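PDB 3GIR: aminomethyltransferase from Bartonella henselae, which is an aminomethyltransferase-family protein that joins a folate-binding-type domain to a C-terminal barrel domain in a single chain. Local coordinates for residues A169-L174 and L225-A230; G312-T317 and S379-P384. One frame throughout, in Å; residues are numbered along the deposited sequence.

Overall arrangement
Interactions 1 and 2 lie on opposite sides of the chain's centre, with centres about 38 Å apart and nearest atoms about 22 Å apart, and share no strand or helix. Interaction 1 belongs to the folate-binding domain, interaction 2 to the C-terminal barrel domain. Both are partly buried and rest on antiparallel backbone pairing, with one bridging water in interaction 1 and two in interaction 2. In 169-174 with 225-230 a single strand pair is followed by the start of a helix, and buried Val173 and Ala230 make an apolar centre beside a more exposed arginine. In 312-317 with 379-384 the strand-on-strand pairing is longer, with Leu313 and Val380 buried on one face and Lys314 and Ser379 on the more exposed one.

Interaction 1 of 2, residues A169-L174 and L225-A230; sequences ALERVL and LPIGCA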
loop_
_atom_site.group_PDB
_atom_site.type_symbol
_atom_site.label_atom_id
_atom_site.label_comp_id
_atom_site.label_asym_id
_atom_site.label_seq_id
_atom_site.Cartn_x
_atom_site.Cartn_y
_atom_site.Cartn_z
ATOM N N ALA A 169 4.100 19.322 1.427
ATOM C CA ALA A 169 3.131 18.514 0.686
ATOM C C ALA A 169 3.217 18.920 -0.783
ATOM O O ALA A 169 3.173 20.080 -1.092
ATOM C CB ALA A 169 1.726 18.733 1.237
ATOM N N LEU A 170 3.425 17.963 -1.682
ATOM C CA LEU A 170 3.590 18.255 -3.088
ATOM C C LEU A 170 2.306 18.061 -3.860
ATOM O O LEU A 170 1.467 17.186 -3.522
ATOM C CB LEU A 170 4.682 17.401 -3.665
ATOM C CG LEU A 170 6.086 17.399 -3.046
ATOM C CD1 LEU A 170 7.084 16.514 -3.760
ATOM C CD2 LEU A 170 6.626 18.827 -3.017
ATOM N N GLU A 171 2.145 18.869 -4.903
ATOM C CA GLU A 171 1.037 18.702 -5.861
ATOM C C GLU A 171 1.540 17.899 -7.058
ATOM O O GLU A 171 2.386 18.350 -7.818
ATOM C CB GLU A 171 0.517 20.060 -6.332
ATOM C CG GLU A 171 -0.744 19.943 -7.150
ATOM C CD GLU A 171 -1.554 21.242 -7.288
ATOM O OE1 GLU A 171 -0.922 22.320 -7.436
ATOM O OE2 GLU A 171 -2.824 21.185 -7.277
ATOM N N ARG A 172 1.032 16.678 -7.170
ATOM C CA ARG A 172 1.486 15.769 -8.200
ATOM C C ARG A 172 0.420 14.864 -8.700
ATOM O O ARG A 172 -0.558 14.547 -7.999
ATOM C CB ARG A 172 2.572 14.840 -7.603
ATOM C CG ARG A 172 3.853 15.489 -7.140
ATOM C CD ARG A 172 4.699 15.969 -8.227
ATOM N NE ARG A 172 5.965 16.552 -7.769
ATOM C CZ ARG A 172 6.168 17.831 -7.480
ATOM N NH1 ARG A 172 5.180 18.698 -7.535
ATOM N NH2 ARG A 172 7.370 18.283 -7.111
ATOM N N VAL A 173 0.604 14.388 -9.928
ATOM C CA VAL A 173 -0.067 13.165 -10.403
ATOM C C VAL A 173 0.851 12.035 -10.084
ATOM O O VAL A 173 2.060 12.162 -10.181
ATOM C CB VAL A 173 -0.415 13.256 -11.904
ATOM C CG1 VAL A 173 -0.581 11.869 -12.570
ATOM C CG2 VAL A 173 -1.652 14.102 -12.058
ATOM N N LEU A 174 0.276 10.899 -9.708
ATOM C CA LEU A 174 0.999 9.693 -9.432
ATOM C C LEU A 174 0.330 8.576 -10.227
ATOM O O LEU A 174 -0.897 8.343 -10.107
ATOM C CB LEU A 174 0.978 9.318 -7.931
ATOM C CG LEU A 174 1.910 8.140 -7.507
ATOM C CD1 LEU A 174 3.383 8.394 -7.694
ATOM C CD2 LEU A 174 1.571 7.866 -6.023
ATOM N N LEU A 225 4.760 13.146 -11.085
ATOM C CA LEU A 225 5.166 14.283 -11.921
ATOM C C LEU A 225 4.214 15.433 -11.743
ATOM O O LEU A 225 3.120 15.308 -11.261
ATOM C CB LEU A 225 5.257 13.868 -13.412
ATOM C CG LEU A 225 3.978 13.665 -14.224
ATOM C CD1 LEU A 225 4.432 13.460 -15.749
ATOM C CD2 LEU A 225 3.151 12.462 -13.728
ATOM N N PRO A 226 4.648 16.643 -12.172
ATOM C CA PRO A 226 3.773 17.767 -12.083
ATOM C C PRO A 226 2.463 17.554 -12.821
ATOM O O PRO A 226 2.407 16.875 -13.843
ATOM C CB PRO A 226 4.603 18.901 -12.753
ATOM C CG PRO A 226 5.972 18.456 -12.582
ATOM C CD PRO A 226 5.957 16.989 -12.748
ATOM N N ILE A 227 1.418 18.141 -12.312
ATOM C CA ILE A 227 0.062 18.017 -12.856
ATOM C C ILE A 227 -0.045 18.455 -14.327
ATOM O O ILE A 227 -0.659 17.747 -15.119
ATOM C CB ILE A 227 -1.008 18.661 -11.948
ATOM C CG1 ILE A 227 -1.091 17.890 -10.618
ATOM C CG2 ILE A 227 -2.356 18.816 -12.652
ATOM C CD1 ILE A 227 -1.898 18.657 -9.575
ATOM N N GLY A 228 0.659 19.515 -14.696
ATOM C CA GLY A 228 0.595 19.972 -16.097
ATOM C C GLY A 228 1.257 19.102 -17.123
ATOM O O GLY A 228 1.020 19.272 -18.341
ATOM N N CYS A 229 2.080 18.148 -16.688
ATOM C CA CYS A 229 2.770 17.211 -17.573
ATOM C C CYS A 229 2.085 15.853 -17.697
ATOM O O CYS A 229 2.385 15.051 -18.559
ATOM C CB CYS A 229 4.157 16.872 -17.050
ATOM S SG CYS A 229 5.336 18.319 -17.005
ATOM N N ALA A 230 1.075 15.653 -16.848
ATOM C CA ALA A 230 0.583 14.317 -16.621
ATOM C C ALA A 230 -0.308 13.789 -17.674
ATOM O O ALA A 230 -0.256 12.610 -17.949
ATOM C CB ALA A 230 -0.151 14.252 -15.261
HETATM O O HOH W 1 1.966 19.926 -10.065
#
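Arg172 runs its side chain past the Leu225 carbonyl, touching it through CD, while Leu225 C lies at a slant to the guanidinium, neither over a face nor at an edge. One face of this flat group is covered by Leu170 CB, which sits over its centre. At the edge, nearly in the guanidinium plane, NH1 donates to Glu171 O at 2.8 Å, approaching that oxygen from above the carbonyl plane; NH2 has a long, weak ion pair with Asp207. A bend at chi2 (-71°) folds the chain back toward its own segment while CD stays 3.5 Å from Leu225 O. Glu171 O also accepts a hydrogen from a water that in turn accepts from Ile227 N, which ties the two backbones together beside the arginine.

Val173 and Leu225 form an antiparallel hydrogen-bonded pair, in which Val173 N donates to Leu225 O and Leu225 N to Val173 O, each at 3.0 Å. This pair lies where strand 220-225 of a mixed sheet ends against strand 173-178 and the chain turns through Pro226 into helix 227-238. Cys229 N and Ala230 N bond back to Pro226 O and Ile227 O in the first turn of that helix.

The Val173 side chain fills the angle between sheet and helix. Its CB lies 3.5 Å from Ala230 CB, which points toward it from the helix. With Val173 CG1 anti to the backbone N (chi1 157°), the Val173 and Leu225 side chains lie side by side, pointing the same way, and Val173 CG1 touches Leu225 CD2 at 4.0 Å. The other branch, CG2, meets Ile227 CG1 at 4.1 Å, the two side chains crossing at about a right angle.

Interaction 2 of 2, residues G312-T317 and S379-P384; sequences GLKPQT and SVHSLP
Leu313 and Val380 cross obliquely on one face of the antiparallel sheet of the C-terminal barrel domain, touching through Leu313 CD2 and Val380 CG2 at 4.2 Å. They form a non-hydrogen-bonded pair of strands 309-315 and 374-381; in the segments 312-315 and 379-381 the N-to-C directions make 134°, antiparallel but well twisted. In the next pair, Lys314 and Ser379, the backbones bond both ways: Lys314 N donates to Ser379 O at 2.8 Å and Ser379 N to Lys314 O at 3.0 Å.

Lys314 and Ser379 share the other face, where the extended lysine passes the His381 ring at a slant, its CD 3.8 Å from His381 CD2. Having CG anti to the backbone N (chi1 -166°) brings the imidazole to the lysine's aliphatic part, and Phe385 stacks on the ring. The rotation of the imidazole is set in part by His381 ND1, which donates at 2.7 Å to a lone pair of Ser382 O, in the carbonyl plane.

Leu383 lies against Gly312, its CD1 3.7 Å from Gly312 N. Beside it a water accepts from Gly312 N and donates to His381 O, while His381 N bonds directly to Gly312 O. A second water sits at the imidazole edge, in the ring plane, 2.8 Å from His381 NE2, and takes a weak hydrogen bond from Lys314 NZ.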
loop_
_atom_site.group_PDB
_atom_site.type_symbol
_atom_site.label_atom_id
_atom_site.label_comp_id
_atom_site.label_asym_id
_atom_site.label_seq_id
_atom_site.Cartn_x
_atom_site.Cartn_y
_atom_site.Cartn_z
ATOM N N GLY A 312 -4.021 -14.319 6.683
ATOM C CA GLY A 312 -4.737 -14.667 5.489
ATOM C C GLY A 312 -5.870 -15.593 5.797
ATOM O O GLY A 312 -5.743 -16.432 6.717
ATOM N N LEU A 313 -6.953 -15.517 5.030
ATOM C CA LEU A 313 -8.117 -16.368 5.194
ATOM C C LEU A 313 -8.599 -16.859 3.849
ATOM O O LEU A 313 -8.768 -16.071 2.931
ATOM C CB LEU A 313 -9.268 -15.571 5.899
ATOM C CG LEU A 313 -8.972 -15.136 7.318
ATOM C CD1 LEU A 313 -9.989 -13.996 7.786
ATOM C CD2 LEU A 313 -8.984 -16.301 8.310
ATOM N N LYS A 314 -8.887 -18.150 3.752
ATOM C CA LYS A 314 -9.424 -18.753 2.532
ATOM C C LYS A 314 -10.818 -19.248 2.777
ATOM O O LYS A 314 -11.048 -20.235 3.430
ATOM C CB LYS A 314 -8.505 -19.877 2.011
ATOM C CG LYS A 314 -8.948 -20.500 0.753
ATOM C CD LYS A 314 -8.080 -21.740 0.315
ATOM C CE LYS A 314 -8.716 -22.433 -0.907
ATOM N NZ LYS A 314 -7.773 -23.478 -1.505
ATOM N N PRO A 315 -11.829 -18.524 2.264
ATOM C CA PRO A 315 -13.215 -18.980 2.376
ATOM C C PRO A 315 -13.411 -20.322 1.680
ATOM O O PRO A 315 -12.839 -20.529 0.617
ATOM C CB PRO A 315 -13.980 -17.858 1.643
ATOM C CG PRO A 315 -13.181 -16.738 1.736
ATOM C CD PRO A 315 -11.750 -17.229 1.546
ATOM N N GLN A 316 -14.150 -21.215 2.316
ATOM C CA GLN A 316 -14.452 -22.565 1.738
ATOM C C GLN A 316 -15.778 -22.450 1.047
ATOM O O GLN A 316 -16.810 -22.953 1.501
ATOM C CB GLN A 316 -14.508 -23.587 2.842
ATOM C CG GLN A 316 -13.172 -23.736 3.522
ATOM C CD GLN A 316 -13.149 -24.837 4.618
ATOM O OE1 GLN A 316 -14.086 -25.672 4.786
ATOM N NE2 GLN A 316 -12.074 -24.810 5.374
ATOM N N THR A 317 -15.757 -21.689 -0.011
ATOM C CA THR A 317 -16.979 -21.382 -0.754
ATOM C C THR A 317 -16.456 -20.688 -1.997
ATOM O O THR A 317 -15.297 -20.245 -2.019
ATOM C CB THR A 317 -18.001 -20.532 0.022
ATOM O OG1 THR A 317 -18.954 -20.050 -0.936
ATOM C CG2 THR A 317 -17.378 -19.252 0.724
ATOM N N SER A 379 -10.450 -21.073 6.247
ATOM C CA SER A 379 -9.274 -21.567 6.921
ATOM C C SER A 379 -8.189 -20.496 6.899
ATOM O O SER A 379 -8.004 -19.741 5.905
ATOM C CB SER A 379 -8.804 -22.875 6.245
ATOM O OG SER A 379 -8.509 -22.658 4.865
ATOM N N VAL A 380 -7.443 -20.439 7.973
ATOM C CA VAL A 380 -6.331 -19.525 8.042
ATOM C C VAL A 380 -5.307 -19.990 7.004
ATOM O O VAL A 380 -5.059 -21.163 6.843
ATOM C CB VAL A 380 -5.694 -19.520 9.449
ATOM C CG1 VAL A 380 -4.321 -18.773 9.443
ATOM C CG2 VAL A 380 -6.699 -18.991 10.517
ATOM N N HIS A 381 -4.778 -19.059 6.213
ATOM C CA HIS A 381 -4.045 -19.357 4.987
ATOM C C HIS A 381 -2.793 -18.493 4.956
ATOM O O HIS A 381 -2.785 -17.334 5.353
ATOM C CB HIS A 381 -4.887 -19.123 3.734
ATOM C CG HIS A 381 -4.339 -19.698 2.460
ATOM N ND1 HIS A 381 -3.292 -19.120 1.749
ATOM C CD2 HIS A 381 -4.731 -20.769 1.745
ATOM C CE1 HIS A 381 -3.056 -19.852 0.669
ATOM N NE2 HIS A 381 -3.908 -20.857 0.642
ATOM N N SER A 382 -1.696 -19.088 4.435
ATOM C CA SER A 382 -0.472 -18.333 4.195
ATOM C C SER A 382 -0.664 -17.158 3.230
ATOM O O SER A 382 -1.520 -17.221 2.367
ATOM C CB SER A 382 0.637 -19.268 3.643
ATOM O OG SER A 382 0.241 -19.835 2.436
ATOM N N LEU A 383 0.149 -16.132 3.427
ATOM C CA LEU A 383 0.208 -15.008 2.482
ATOM C C LEU A 383 1.616 -14.949 1.909
ATOM O O LEU A 383 2.565 -15.321 2.613
ATOM C CB LEU A 383 -0.124 -13.746 3.208
ATOM C CG LEU A 383 -1.558 -13.598 3.762
ATOM C CD1 LEU A 383 -1.599 -12.343 4.671
ATOM C CD2 LEU A 383 -2.559 -13.602 2.585
ATOM N N PRO A 384 1.770 -14.509 0.653
ATOM C CA PRO A 384 0.693 -14.124 -0.250
ATOM C C PRO A 384 -0.037 -15.330 -0.817
ATOM O O PRO A 384 0.446 -16.472 -0.797
ATOM C CB PRO A 384 1.407 -13.370 -1.370
ATOM C CG PRO A 384 2.759 -14.031 -1.383
ATOM C CD PRO A 384 3.087 -14.490 -0.017
HETATM O O HOH W 2 -1.794 -16.105 7.653
HETATM O O HOH W 3 -4.514 -22.820 -1.192
#